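Side-chain contacts in vanadium-dependent haloperoxidase (Zobellia galactanivorans, PDB 4CIT), which is a bacterial iodoperoxidase that holds vanadate and probably uses hydrogen peroxide to oxidise iodide: residues 46-51 with 64-69; 111-116 with 305-310; 115-120 with 131-136; 314-319 with 380-385; 393-396 with 400-403. All coordinates share one frame; numbering follows the deposited sequence.

In the fold
Interactions 1 to 4 lie between helices; interactions 1 and 2 are buried and mainly apolar, though a threonine oxygen meets the ring edge in interaction 1. Helix 108-123 serves twice: A112 and V113 meet F307 in interaction 2, while one turn on M117 and E118 face helix 128-144 in interaction 3. Helix 307-335 is likewise shared by interactions 2 and 4. Charge enters toward the outside: interaction 3 adds a water-bridged glutamate and arginine to its methionine packing, and interaction 4 carries a lysine-glutamate salt bridge. Interaction 5 stands apart as a surface loop, where exposed aliphatic groups and one water join the two sides of a strand connection.

Interaction 1: residues 46-51 with 64-69; sequences DRVTEI and RIFAYP
V48 and T49 on helix 38-55 face I65 and F66 on helix 59-80 in an antiparallel helical hairpin, two helices joined by a very short link. The axes of the two short segments run at 154° and stay 11.0 Å apart at their closest, so it is side chains that fill the interval. V48 divides its work between its two methyls. CG2, placed anti to the backbone N, meets the branch methyl CG2 of I65 at 3.7 Å, while CG1 of V48 comes obliquely to F66 CE1 at 4.2 Å. T49 takes the far corner of the ring: its OG1 lies in the ring plane at the edge, 3.4 Å from F66 CZ. The hydroxyl also bonds to the backbone O of I45, one turn earlier in its own helix, which ties it down and leaves it facing the aromatic rim. F66 reaches this place because its CG stands beside the backbone N (chi1 -74°), swinging the ring along the hairpin to touch I45 and M52 as well. On the other flank V48 packs on I124. R47 turns elsewhere, making a weak salt bridge from NE to E50 OE1 at 3.3 Å and giving NH1 to the carbonyl of R129. The joint itself therefore depends on dispersion between methyls and ring. Its one polar atom sees the slightly positive C-H rim of F66, a meeting that is probably mildly favourable, with the polarity of the hydroxyl answered within its own helix.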
# COMPACT_ATOMS: atom_id res chain seq x y z
N ASP A 46 -7.27 7.60 -7.62
CA ASP A 46 -8.09 8.35 -6.66
C ASP A 46 -9.50 7.76 -6.56
O ASP A 46 -10.00 7.64 -5.44
CB ASP A 46 -8.30 9.80 -7.12
CG ASP A 46 -7.04 10.71 -6.98
OD1 ASP A 46 -6.08 10.32 -6.26
OD2 ASP A 46 -7.04 11.84 -7.66
N ARG A 47 -10.11 7.36 -7.70
CA ARG A 47 -11.43 6.79 -7.63
C ARG A 47 -11.39 5.44 -6.91
O ARG A 47 -12.26 5.12 -6.10
CB ARG A 47 -12.02 6.62 -9.02
CG ARG A 47 -13.44 6.06 -9.10
CD ARG A 47 -14.45 6.77 -8.26
NE ARG A 47 -14.60 8.18 -8.62
CZ ARG A 47 -15.45 8.62 -9.56
NH1 ARG A 47 -16.26 7.80 -10.23
NH2 ARG A 47 -15.54 9.93 -9.79
N VAL A 48 -10.42 4.61 -7.23
CA VAL A 48 -10.36 3.28 -6.59
C VAL A 48 -10.14 3.42 -5.09
O VAL A 48 -10.69 2.64 -4.29
CB VAL A 48 -9.45 2.28 -7.34
CG1 VAL A 48 -8.08 2.52 -6.92
CG2 VAL A 48 -9.89 0.81 -7.07
N THR A 49 -9.36 4.40 -4.73
CA THR A 49 -9.13 4.74 -3.35
C THR A 49 -10.45 5.04 -2.63
O THR A 49 -10.75 4.50 -1.48
CB THR A 49 -8.07 5.86 -3.18
OG1 THR A 49 -6.79 5.37 -3.64
CG2 THR A 49 -7.87 6.20 -1.77
N GLU A 50 -11.22 5.89 -3.24
CA GLU A 50 -12.53 6.28 -2.67
C GLU A 50 -13.47 5.09 -2.56
O GLU A 50 -14.10 4.88 -1.51
CB GLU A 50 -13.18 7.35 -3.54
CG GLU A 50 -12.44 8.65 -3.53
CD GLU A 50 -12.73 9.50 -4.79
OE1 GLU A 50 -13.61 9.14 -5.60
OE2 GLU A 50 -12.05 10.53 -5.00
N ILE A 51 -13.47 4.23 -3.57
CA ILE A 51 -14.33 3.07 -3.57
C ILE A 51 -13.92 2.08 -2.47
O ILE A 51 -14.78 1.46 -1.82
CB ILE A 51 -14.35 2.39 -4.94
CG1 ILE A 51 -14.84 3.42 -5.98
CG2 ILE A 51 -15.14 1.05 -4.87
CD1 ILE A 51 -14.80 2.85 -7.42
N ARG A 64 -3.21 -5.13 -2.80
CA ARG A 64 -3.38 -6.01 -3.95
C ARG A 64 -4.17 -5.24 -5.06
O ARG A 64 -3.91 -5.32 -6.25
CB ARG A 64 -4.11 -7.27 -3.50
CG ARG A 64 -4.46 -8.25 -4.60
CD ARG A 64 -5.06 -9.58 -4.05
NE ARG A 64 -5.35 -10.50 -5.14
CZ ARG A 64 -6.43 -10.59 -5.87
NH1 ARG A 64 -7.47 -9.78 -5.67
NH2 ARG A 64 -6.46 -11.51 -6.79
N ILE A 65 -5.17 -4.48 -4.64
CA ILE A 65 -6.01 -3.60 -5.53
C ILE A 65 -5.17 -2.54 -6.26
O ILE A 65 -5.39 -2.28 -7.41
CB ILE A 65 -7.14 -2.98 -4.70
CG1 ILE A 65 -8.09 -4.11 -4.24
CG2 ILE A 65 -7.93 -2.01 -5.58
CD1 ILE A 65 -9.13 -3.66 -3.24
N PHE A 66 -4.17 -1.95 -5.59
CA PHE A 66 -3.27 -0.99 -6.23
C PHE A 66 -2.29 -1.63 -7.19
O PHE A 66 -2.04 -1.08 -8.23
CB PHE A 66 -2.48 -0.20 -5.17
CG PHE A 66 -3.31 0.81 -4.46
CD1 PHE A 66 -3.97 1.78 -5.14
CD2 PHE A 66 -3.33 0.83 -3.08
CE1 PHE A 66 -4.71 2.72 -4.46
CE2 PHE A 66 -4.10 1.72 -2.38
CZ PHE A 66 -4.80 2.69 -3.08
N ALA A 67 -1.76 -2.81 -6.87
CA ALA A 67 -0.67 -3.36 -7.64
C ALA A 67 -0.98 -3.90 -9.02
O ALA A 67 -0.30 -3.54 -9.97
CB ALA A 67 0.03 -4.47 -6.87
N TYR A 68 -2.00 -4.74 -9.13
CA TYR A 68 -2.29 -5.38 -10.38
C TYR A 68 -2.64 -4.40 -11.54
O TYR A 68 -2.16 -4.57 -12.66
CB TYR A 68 -3.38 -6.43 -10.26
CG TYR A 68 -2.85 -7.72 -9.68
CD1 TYR A 68 -2.00 -8.57 -10.43
CD2 TYR A 68 -3.22 -8.10 -8.44
CE1 TYR A 68 -1.53 -9.79 -9.91
CE2 TYR A 68 -2.73 -9.29 -7.86
CZ TYR A 68 -1.91 -10.14 -8.60
OH TYR A 68 -1.49 -11.31 -8.06
N PRO A 69 -3.49 -3.41 -11.29
CA PRO A 69 -3.79 -2.49 -12.38
C PRO A 69 -2.57 -1.67 -12.83
O PRO A 69 -2.40 -1.40 -14.02
CB PRO A 69 -4.86 -1.62 -11.78
CG PRO A 69 -5.52 -2.49 -10.72
CD PRO A 69 -4.32 -3.10 -10.09

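Interaction 2: residues 111-116 with 305-310; sequences AAVVAH and SDFAKT
F307 drives its ring edge-first between A112 and V113, the side chains that join helix 108-123 to the first turn of helix 307-335 in this mainly helical fold. Both aliphatic partners lie near the ring plane, so they meet the rim and not a face. A112 CB stands 3.9 Å from F307 CE1, on one side of the leading corner, and V113 CG2 stands 3.8 Å from F307 CE2 on the other. Between them, F307 CZ is 3.9 Å from V113 CG2 and 4.0 Å from A112 CB. The ring gets there because F307 CG is anti to its backbone N (chi1 -172°), which sends the side chain straight out toward the neighbouring helix. V113 answers with the methyl that lies beside its own backbone N, while A112 has just its CB to offer. With 9.9 Å between the CA atoms of A112 and F307, the nearest such pair, the phenyl spans most of the distance between the helices. A leucine here would probably fall short of the two methyls at once, opening a gap beside A112 or V113. I36 also packs on F307, and A112 rests on A73 of helix 59-80. One residue on, A308 leans on N81 and Y84, which belong to the sodium site. The start of F307's helix is fixed by D306 at the N-cap. The backbone O of D306 takes both T310 N and T310 OG1, and D306 OD1 receives K309 N at 3.0 Å, an N-H...O angle of 166° that makes the bond nearly straight.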
# COMPACT_ATOMS: atom_id res chain seq x y z
N ALA A 111 -4.49 3.07 -23.99
CA ALA A 111 -4.66 1.65 -23.70
C ALA A 111 -4.29 1.31 -22.28
O ALA A 111 -5.02 0.58 -21.62
CB ALA A 111 -3.89 0.78 -24.64
N ALA A 112 -3.22 1.94 -21.79
CA ALA A 112 -2.73 1.71 -20.40
C ALA A 112 -3.78 2.17 -19.40
O ALA A 112 -4.00 1.45 -18.41
CB ALA A 112 -1.41 2.40 -20.19
N VAL A 113 -4.38 3.36 -19.58
CA VAL A 113 -5.46 3.85 -18.69
C VAL A 113 -6.68 2.93 -18.73
O VAL A 113 -7.26 2.61 -17.71
CB VAL A 113 -5.85 5.33 -18.88
CG1 VAL A 113 -6.92 5.67 -17.88
CG2 VAL A 113 -4.56 6.16 -18.70
N VAL A 114 -7.02 2.44 -19.89
CA VAL A 114 -8.16 1.54 -20.06
C VAL A 114 -7.90 0.27 -19.28
O VAL A 114 -8.76 -0.21 -18.54
CB VAL A 114 -8.37 1.20 -21.58
CG1 VAL A 114 -9.20 -0.05 -21.79
CG2 VAL A 114 -9.12 2.32 -22.31
N ALA A 115 -6.69 -0.30 -19.45
CA ALA A 115 -6.31 -1.53 -18.66
C ALA A 115 -6.41 -1.30 -17.13
O ALA A 115 -6.96 -2.15 -16.38
CB ALA A 115 -4.95 -1.99 -19.10
N HIS A 116 -5.86 -0.16 -16.69
CA HIS A 116 -5.82 0.20 -15.26
C HIS A 116 -7.28 0.26 -14.71
O HIS A 116 -7.60 -0.34 -13.68
CB HIS A 116 -5.09 1.49 -15.06
CG HIS A 116 -4.83 1.80 -13.64
ND1 HIS A 116 -5.81 2.26 -12.79
CD2 HIS A 116 -3.69 1.68 -12.90
CE1 HIS A 116 -5.30 2.36 -11.57
NE2 HIS A 116 -4.01 2.04 -11.62
N SER A 305 6.81 14.50 -13.70
CA SER A 305 7.17 13.24 -14.34
C SER A 305 6.13 12.91 -15.41
O SER A 305 4.90 13.13 -15.20
CB SER A 305 7.10 12.13 -13.29
OG SER A 305 8.13 12.33 -12.31
N ASP A 306 6.64 12.45 -16.56
CA ASP A 306 5.76 12.14 -17.67
C ASP A 306 4.94 10.81 -17.40
O ASP A 306 5.05 10.19 -16.35
CB ASP A 306 6.51 12.16 -19.01
CG ASP A 306 7.47 11.03 -19.19
OD1 ASP A 306 7.46 10.05 -18.43
OD2 ASP A 306 8.32 11.12 -20.16
N PHE A 307 4.08 10.44 -18.32
CA PHE A 307 3.21 9.29 -18.11
C PHE A 307 4.01 8.05 -17.75
O PHE A 307 3.66 7.30 -16.81
CB PHE A 307 2.39 9.03 -19.36
CG PHE A 307 1.32 7.99 -19.15
CD1 PHE A 307 1.58 6.60 -19.39
CD2 PHE A 307 0.04 8.34 -18.73
CE1 PHE A 307 0.60 5.66 -19.24
CE2 PHE A 307 -0.96 7.39 -18.60
CZ PHE A 307 -0.67 6.05 -18.76
N ALA A 308 5.01 7.72 -18.56
CA ALA A 308 5.82 6.53 -18.35
C ALA A 308 6.61 6.53 -17.05
O ALA A 308 6.63 5.50 -16.38
CB ALA A 308 6.74 6.22 -19.52
N LYS A 309 7.21 7.66 -16.69
CA LYS A 309 8.00 7.77 -15.46
C LYS A 309 7.05 7.67 -14.24
O LYS A 309 7.34 7.00 -13.28
CB LYS A 309 8.75 9.06 -15.42
CG LYS A 309 9.49 9.39 -14.14
CD LYS A 309 10.52 8.41 -13.81
CE LYS A 309 11.38 8.94 -12.62
NZ LYS A 309 12.18 10.17 -12.93
N THR A 310 5.93 8.30 -14.37
CA THR A 310 4.87 8.20 -13.29
C THR A 310 4.48 6.75 -13.07
O THR A 310 4.41 6.27 -11.93
CB THR A 310 3.65 9.05 -13.62
OG1 THR A 310 4.04 10.39 -13.68
CG2 THR A 310 2.53 8.92 -12.54

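Interaction 3: residues 115-120 with 131-136; sequences AHMELS and ESLRDS
D135 OD1 is gripped side-on by two nitrogens of R134, the arginine whose stem lies against M117 of the facing helix. NE of R134 reaches D135 OD1 at 2.9 Å and NH2 of R134 reaches the same oxygen at 3.0 Å, both from one face of the carboxylate, with the oxygen close to the guanidinium plane. E131 CG lies above one face of that guanidinium, offset toward its rim. Held this way, the flat group turns its remaining nitrogen toward the other helix: water 1 sits in its plane, 3.0 Å from R134 NH1, and donates to E118 OE1 at 2.6 Å. The opposite charges so linked, E118 OE1 and R134 NH1, stay 4.6 Å apart. Along the arginine's stem, M117 does the close packing. Its sulfur SD rests 3.8 Å from R134 CA, and the bend at its last torsion (chi3 -66°) lays CE alongside R134 CG at 4.0 Å. L133 CD2 touches M117 SD more loosely, at 4.3 Å, roughly at right angles to the direction of R134 CA. With R134 cut back to an alanine, D135 is likely to lose its charged mate, the water its link to E118, and M117 its cover. E118 has further partners in K121 and R122 of its own helix. The contact joins helices 108-123 and 128-144, successive in the chain; M117 continues it onto M130 and L137 and reaches S44 of helix 38-55, while E118 also packs on helix 146-167.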
# COMPACT_ATOMS: atom_id res chain seq x y z
N ALA A 115 -6.69 -0.30 -19.45
CA ALA A 115 -6.31 -1.53 -18.66
C ALA A 115 -6.41 -1.30 -17.13
O ALA A 115 -6.96 -2.15 -16.38
CB ALA A 115 -4.95 -1.99 -19.10
N HIS A 116 -5.86 -0.16 -16.69
CA HIS A 116 -5.82 0.20 -15.26
C HIS A 116 -7.28 0.26 -14.71
O HIS A 116 -7.60 -0.34 -13.68
CB HIS A 116 -5.09 1.49 -15.06
CG HIS A 116 -4.83 1.80 -13.64
ND1 HIS A 116 -5.81 2.26 -12.79
CD2 HIS A 116 -3.69 1.68 -12.90
CE1 HIS A 116 -5.30 2.36 -11.57
NE2 HIS A 116 -4.01 2.04 -11.62
N MET A 117 -8.17 0.98 -15.43
CA MET A 117 -9.53 1.11 -14.96
C MET A 117 -10.25 -0.21 -14.96
O MET A 117 -11.00 -0.51 -14.05
CB MET A 117 -10.30 2.15 -15.78
CG MET A 117 -9.77 3.52 -15.66
SD MET A 117 -10.76 4.91 -16.39
CE MET A 117 -10.60 4.45 -18.12
N GLU A 118 -10.06 -1.01 -16.02
CA GLU A 118 -10.79 -2.27 -16.09
C GLU A 118 -10.39 -3.22 -14.94
O GLU A 118 -11.22 -3.79 -14.26
CB GLU A 118 -10.42 -3.01 -17.43
CG GLU A 118 -10.84 -4.46 -17.54
CD GLU A 118 -12.32 -4.73 -17.44
OE1 GLU A 118 -13.14 -3.83 -17.55
OE2 GLU A 118 -12.68 -5.88 -17.05
N LEU A 119 -9.07 -3.34 -14.65
CA LEU A 119 -8.65 -4.20 -13.54
C LEU A 119 -9.03 -3.63 -12.19
O LEU A 119 -9.45 -4.39 -11.31
CB LEU A 119 -7.16 -4.51 -13.58
CG LEU A 119 -6.86 -5.33 -14.81
CD1 LEU A 119 -5.42 -5.58 -14.81
CD2 LEU A 119 -7.52 -6.69 -14.80
N SER A 120 -8.93 -2.32 -12.05
CA SER A 120 -9.38 -1.68 -10.83
C SER A 120 -10.89 -2.02 -10.54
O SER A 120 -11.24 -2.39 -9.44
CB SER A 120 -9.21 -0.23 -10.88
OG SER A 120 -7.85 0.13 -10.86
N GLU A 131 -17.07 2.37 -13.22
CA GLU A 131 -17.65 2.49 -14.55
C GLU A 131 -18.06 3.95 -14.83
O GLU A 131 -18.00 4.37 -15.96
CB GLU A 131 -18.84 1.55 -14.71
CG GLU A 131 -18.41 0.10 -14.79
CD GLU A 131 -19.60 -0.87 -14.60
OE1 GLU A 131 -20.72 -0.47 -14.15
OE2 GLU A 131 -19.39 -2.02 -14.86
N SER A 132 -18.51 4.71 -13.82
CA SER A 132 -18.89 6.10 -14.04
C SER A 132 -17.69 6.94 -14.45
O SER A 132 -17.81 7.79 -15.37
CB SER A 132 -19.65 6.76 -12.84
OG SER A 132 -18.79 6.58 -11.73
N LEU A 133 -16.55 6.71 -13.83
CA LEU A 133 -15.36 7.49 -14.14
C LEU A 133 -14.92 7.11 -15.57
O LEU A 133 -14.66 7.98 -16.42
CB LEU A 133 -14.20 7.10 -13.23
CG LEU A 133 -12.82 7.68 -13.65
CD1 LEU A 133 -12.84 9.17 -13.53
CD2 LEU A 133 -11.68 7.09 -12.82
N ARG A 134 -14.85 5.81 -15.80
CA ARG A 134 -14.46 5.27 -17.11
C ARG A 134 -15.38 5.84 -18.22
O ARG A 134 -14.90 6.32 -19.29
CB ARG A 134 -14.64 3.77 -17.11
CG ARG A 134 -14.33 3.12 -18.41
CD ARG A 134 -14.82 1.68 -18.37
NE ARG A 134 -16.27 1.63 -18.46
CZ ARG A 134 -17.00 0.53 -18.26
NH1 ARG A 134 -16.44 -0.66 -17.96
NH2 ARG A 134 -18.32 0.60 -18.28
N ASP A 135 -16.70 5.75 -18.02
CA ASP A 135 -17.63 6.15 -19.10
C ASP A 135 -17.54 7.65 -19.47
O ASP A 135 -17.73 8.05 -20.60
CB ASP A 135 -19.06 5.70 -18.75
CG ASP A 135 -19.21 4.17 -18.74
OD1 ASP A 135 -18.38 3.42 -19.32
OD2 ASP A 135 -20.29 3.75 -18.21
N SER A 136 -17.16 8.48 -18.48
CA SER A 136 -17.07 9.86 -18.69
C SER A 136 -15.85 10.21 -19.50
O SER A 136 -15.92 11.09 -20.35
CB SER A 136 -17.12 10.62 -17.35
OG SER A 136 -15.81 10.44 -16.78
O HOH W 1 -13.56 -1.41 -18.29

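Interaction 4: residues 314-319 with 380-385; sequences YTKASV and TEVFGD
The flat carboxylate of E381 receives the ammonium of K316 from above its plane; the ring of F383, well apart from it across V382, has one face covered by that valine, which also touches K316. V382 CG1 sits over the centre of the F383 ring, 3.6 Å above its plane, so the valine is placed between aromatic and lysine. Its other methyl, CG2, comes to K316 CD at 4.4 Å, a light touch. The strong link is the salt bridge: K316 NZ donates to E381 OE1 at 2.8 Å, the nitrogen standing 39° out of the carboxylate plane. The two side chains meet at about a right angle. K316 turns at chi3 (-60°), while E381 kinks at chi2 (-84°), and these bends bring the charged ends together. The lysine stem is largely buried whereas the glutamate is exposed, so the carboxylate probably offsets a positive charge that emerges from the packed interior. V382 leans further on K309, F312 and A313 of the same partner helix, and F383 rests on A299. Past F383 the helix gives way at G384. The contact fastens helix 307-335 to the C-terminal part of helix 367-383 in the PAP2-family region; K332, farther along helix 307-335, and G367 and H368, at the N-terminal end of helix 367-383, line the vanadate pocket, the site characteristic of the vanadium haloperoxidases.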
# COMPACT_ATOMS: atom_id res chain seq x y z
N TYR A 314 4.83 4.35 -9.74
CA TYR A 314 3.70 3.76 -9.06
C TYR A 314 3.76 2.23 -9.05
O TYR A 314 3.35 1.57 -8.10
CB TYR A 314 2.36 4.18 -9.66
CG TYR A 314 2.04 5.61 -9.65
CD1 TYR A 314 2.80 6.53 -8.98
CD2 TYR A 314 0.90 6.07 -10.26
CE1 TYR A 314 2.43 7.88 -8.96
CE2 TYR A 314 0.50 7.41 -10.23
CZ TYR A 314 1.32 8.32 -9.60
OH TYR A 314 1.03 9.68 -9.64
N THR A 315 4.27 1.64 -10.13
CA THR A 315 4.38 0.22 -10.21
C THR A 315 5.39 -0.35 -9.33
O THR A 315 5.11 -1.31 -8.57
CB THR A 315 4.59 -0.18 -11.69
OG1 THR A 315 3.50 0.36 -12.46
CG2 THR A 315 4.53 -1.69 -11.80
N LYS A 316 6.58 0.26 -9.31
CA LYS A 316 7.61 -0.25 -8.42
C LYS A 316 7.14 -0.10 -6.92
O LYS A 316 7.34 -1.05 -6.14
CB LYS A 316 8.94 0.43 -8.70
CG LYS A 316 10.13 -0.32 -8.16
CD LYS A 316 11.48 0.36 -8.40
CE LYS A 316 11.86 0.59 -9.82
NZ LYS A 316 13.33 0.88 -10.00
N ALA A 317 6.52 0.98 -6.59
CA ALA A 317 6.02 1.25 -5.21
C ALA A 317 4.90 0.30 -4.79
O ALA A 317 4.94 -0.31 -3.68
CB ALA A 317 5.62 2.68 -4.98
N SER A 318 3.94 0.10 -5.70
CA SER A 318 2.79 -0.71 -5.37
C SER A 318 3.19 -2.19 -5.28
O SER A 318 2.66 -2.90 -4.42
CB SER A 318 1.59 -0.44 -6.24
OG SER A 318 1.86 -0.79 -7.58
N VAL A 319 4.03 -2.68 -6.18
CA VAL A 319 4.53 -4.04 -6.06
C VAL A 319 5.31 -4.29 -4.76
O VAL A 319 5.05 -5.24 -4.01
CB VAL A 319 5.34 -4.42 -7.28
CG1 VAL A 319 6.06 -5.70 -7.06
CG2 VAL A 319 4.40 -4.50 -8.50
N THR A 380 12.71 6.62 -2.50
CA THR A 380 14.08 7.17 -2.42
C THR A 380 14.91 6.75 -3.64
O THR A 380 15.65 7.54 -4.22
CB THR A 380 14.73 6.80 -1.14
OG1 THR A 380 13.89 7.27 -0.06
CG2 THR A 380 16.18 7.40 -1.05
N GLU A 381 14.77 5.53 -4.07
CA GLU A 381 15.49 5.02 -5.21
C GLU A 381 14.99 5.70 -6.49
O GLU A 381 15.82 6.07 -7.32
CB GLU A 381 15.35 3.54 -5.39
CG GLU A 381 16.23 2.93 -6.52
CD GLU A 381 15.66 3.00 -7.95
OE1 GLU A 381 14.45 2.72 -8.17
OE2 GLU A 381 16.46 3.38 -8.90
N VAL A 382 13.70 5.91 -6.62
CA VAL A 382 13.17 6.55 -7.86
C VAL A 382 13.38 8.04 -7.94
O VAL A 382 13.84 8.54 -9.02
CB VAL A 382 11.66 6.20 -8.04
CG1 VAL A 382 10.96 7.01 -9.14
CG2 VAL A 382 11.50 4.76 -8.21
N PHE A 383 13.11 8.78 -6.86
CA PHE A 383 13.04 10.22 -6.84
C PHE A 383 14.18 10.90 -6.07
O PHE A 383 14.38 12.10 -6.19
CB PHE A 383 11.73 10.71 -6.27
CG PHE A 383 10.54 10.36 -7.09
CD1 PHE A 383 10.36 10.97 -8.32
CD2 PHE A 383 9.60 9.47 -6.62
CE1 PHE A 383 9.19 10.73 -9.08
CE2 PHE A 383 8.48 9.15 -7.43
CZ PHE A 383 8.29 9.83 -8.62
N GLY A 384 14.90 10.11 -5.30
CA GLY A 384 16.14 10.57 -4.62
C GLY A 384 15.89 10.77 -3.12
O GLY A 384 14.75 10.72 -2.64
N ASP A 385 17.01 10.86 -2.39
CA ASP A 385 17.04 11.20 -0.96
C ASP A 385 16.91 12.64 -0.82
O ASP A 385 17.07 13.38 -1.77
CB ASP A 385 18.31 10.65 -0.25
CG ASP A 385 18.15 10.54 1.32
OD1 ASP A 385 17.02 10.63 1.89
OD2 ASP A 385 19.22 10.36 1.97

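Interaction 5: residues 393-396 with 400-403; sequences TEVP and PIRS
V395, P400 and I401 bury most of the surface in this contact, which draws together the two sides of the loop linking strands 389-391 and 402-404. V395 gives the most. Its chi1 of 174° puts CG1 anti to the backbone N and leaves CG2 beside that N, where it does the touching: V395 CG2 lies 3.8 Å from I401 CG1 and 4.2 Å from P400 C, the carbonyl carbon just before I401. I401 replies with the first carbon of its longer branch, which stands beside its backbone N, and the two aliphatic chains meet at a slant. P400 contributes through its backbone, since its CB points away from the opposite side. The carbonyl O of P400 instead accepts from water 2 at 2.8 Å, and the same water takes the N-H of E394, 3.0 Å from E394 N. That single molecule satisfies one donor and one acceptor together. E394 sends its carboxylate end away from I401 and P400, its chain packing on F265, I286 and L399. Farther along, the hairpin is closed by backbone bonds between R402 and D391, and R402 is anchored by salt bridges to E413 and E258. Because all three leading residues are exposed, the joint gains only a modest hydrophobic patch; methyl packing and a shared water together probably set the shape of the loop, the water bridging the E394 N-H and the P400 carbonyl, which do not bond directly.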
# COMPACT_ATOMS: atom_id res chain seq x y z
N THR A 393 -2.22 14.40 1.58
CA THR A 393 -3.02 13.23 1.28
C THR A 393 -4.21 13.05 2.20
O THR A 393 -5.20 12.47 1.77
CB THR A 393 -2.20 11.93 1.32
OG1 THR A 393 -1.63 11.73 2.63
CG2 THR A 393 -1.10 11.96 0.32
N GLU A 394 -4.11 13.54 3.43
CA GLU A 394 -5.08 13.38 4.48
C GLU A 394 -6.03 14.56 4.58
O GLU A 394 -7.01 14.48 5.31
CB GLU A 394 -4.36 13.20 5.83
CG GLU A 394 -3.40 11.99 5.95
CD GLU A 394 -4.11 10.60 6.02
OE1 GLU A 394 -5.27 10.54 6.47
OE2 GLU A 394 -3.52 9.55 5.76
N VAL A 395 -5.80 15.62 3.77
CA VAL A 395 -6.72 16.73 3.77
C VAL A 395 -8.16 16.33 3.51
O VAL A 395 -9.02 16.83 4.16
CB VAL A 395 -6.23 17.88 2.86
CG1 VAL A 395 -7.23 19.01 2.73
CG2 VAL A 395 -4.93 18.47 3.40
N PRO A 396 -8.46 15.49 2.54
CA PRO A 396 -9.88 15.10 2.39
C PRO A 396 -10.46 14.21 3.48
O PRO A 396 -11.68 13.89 3.42
CB PRO A 396 -9.85 14.21 1.13
CG PRO A 396 -8.64 14.64 0.42
CD PRO A 396 -7.62 14.88 1.48
N PRO A 400 -4.74 18.15 8.57
CA PRO A 400 -3.96 19.18 7.97
C PRO A 400 -2.87 18.61 7.06
O PRO A 400 -2.74 17.37 6.94
CB PRO A 400 -3.26 19.88 9.13
CG PRO A 400 -3.28 18.83 10.22
CD PRO A 400 -4.34 17.85 9.97
N ILE A 401 -2.11 19.52 6.44
CA ILE A 401 -0.92 19.16 5.66
C ILE A 401 0.22 18.98 6.67
O ILE A 401 0.42 19.77 7.59
CB ILE A 401 -0.54 20.27 4.64
CG1 ILE A 401 -1.68 20.40 3.62
CG2 ILE A 401 0.79 20.07 3.92
CD1 ILE A 401 -1.58 21.60 2.73
N ARG A 402 1.06 18.01 6.45
CA ARG A 402 2.36 17.94 7.16
C ARG A 402 3.46 17.89 6.14
O ARG A 402 3.25 17.32 5.05
CB ARG A 402 2.45 16.73 8.13
CG ARG A 402 1.43 16.68 9.28
CD ARG A 402 1.65 15.55 10.27
NE ARG A 402 2.94 15.52 10.90
CZ ARG A 402 3.33 16.35 11.90
NH1 ARG A 402 2.47 17.24 12.44
NH2 ARG A 402 4.55 16.26 12.41
N SER A 403 4.59 18.52 6.47
CA SER A 403 5.72 18.69 5.53
C SER A 403 6.85 17.76 5.95
O SER A 403 7.02 17.53 7.15
CB SER A 403 6.15 20.15 5.56
OG SER A 403 5.04 20.88 4.92
O HOH W 2 -2.56 15.82 4.64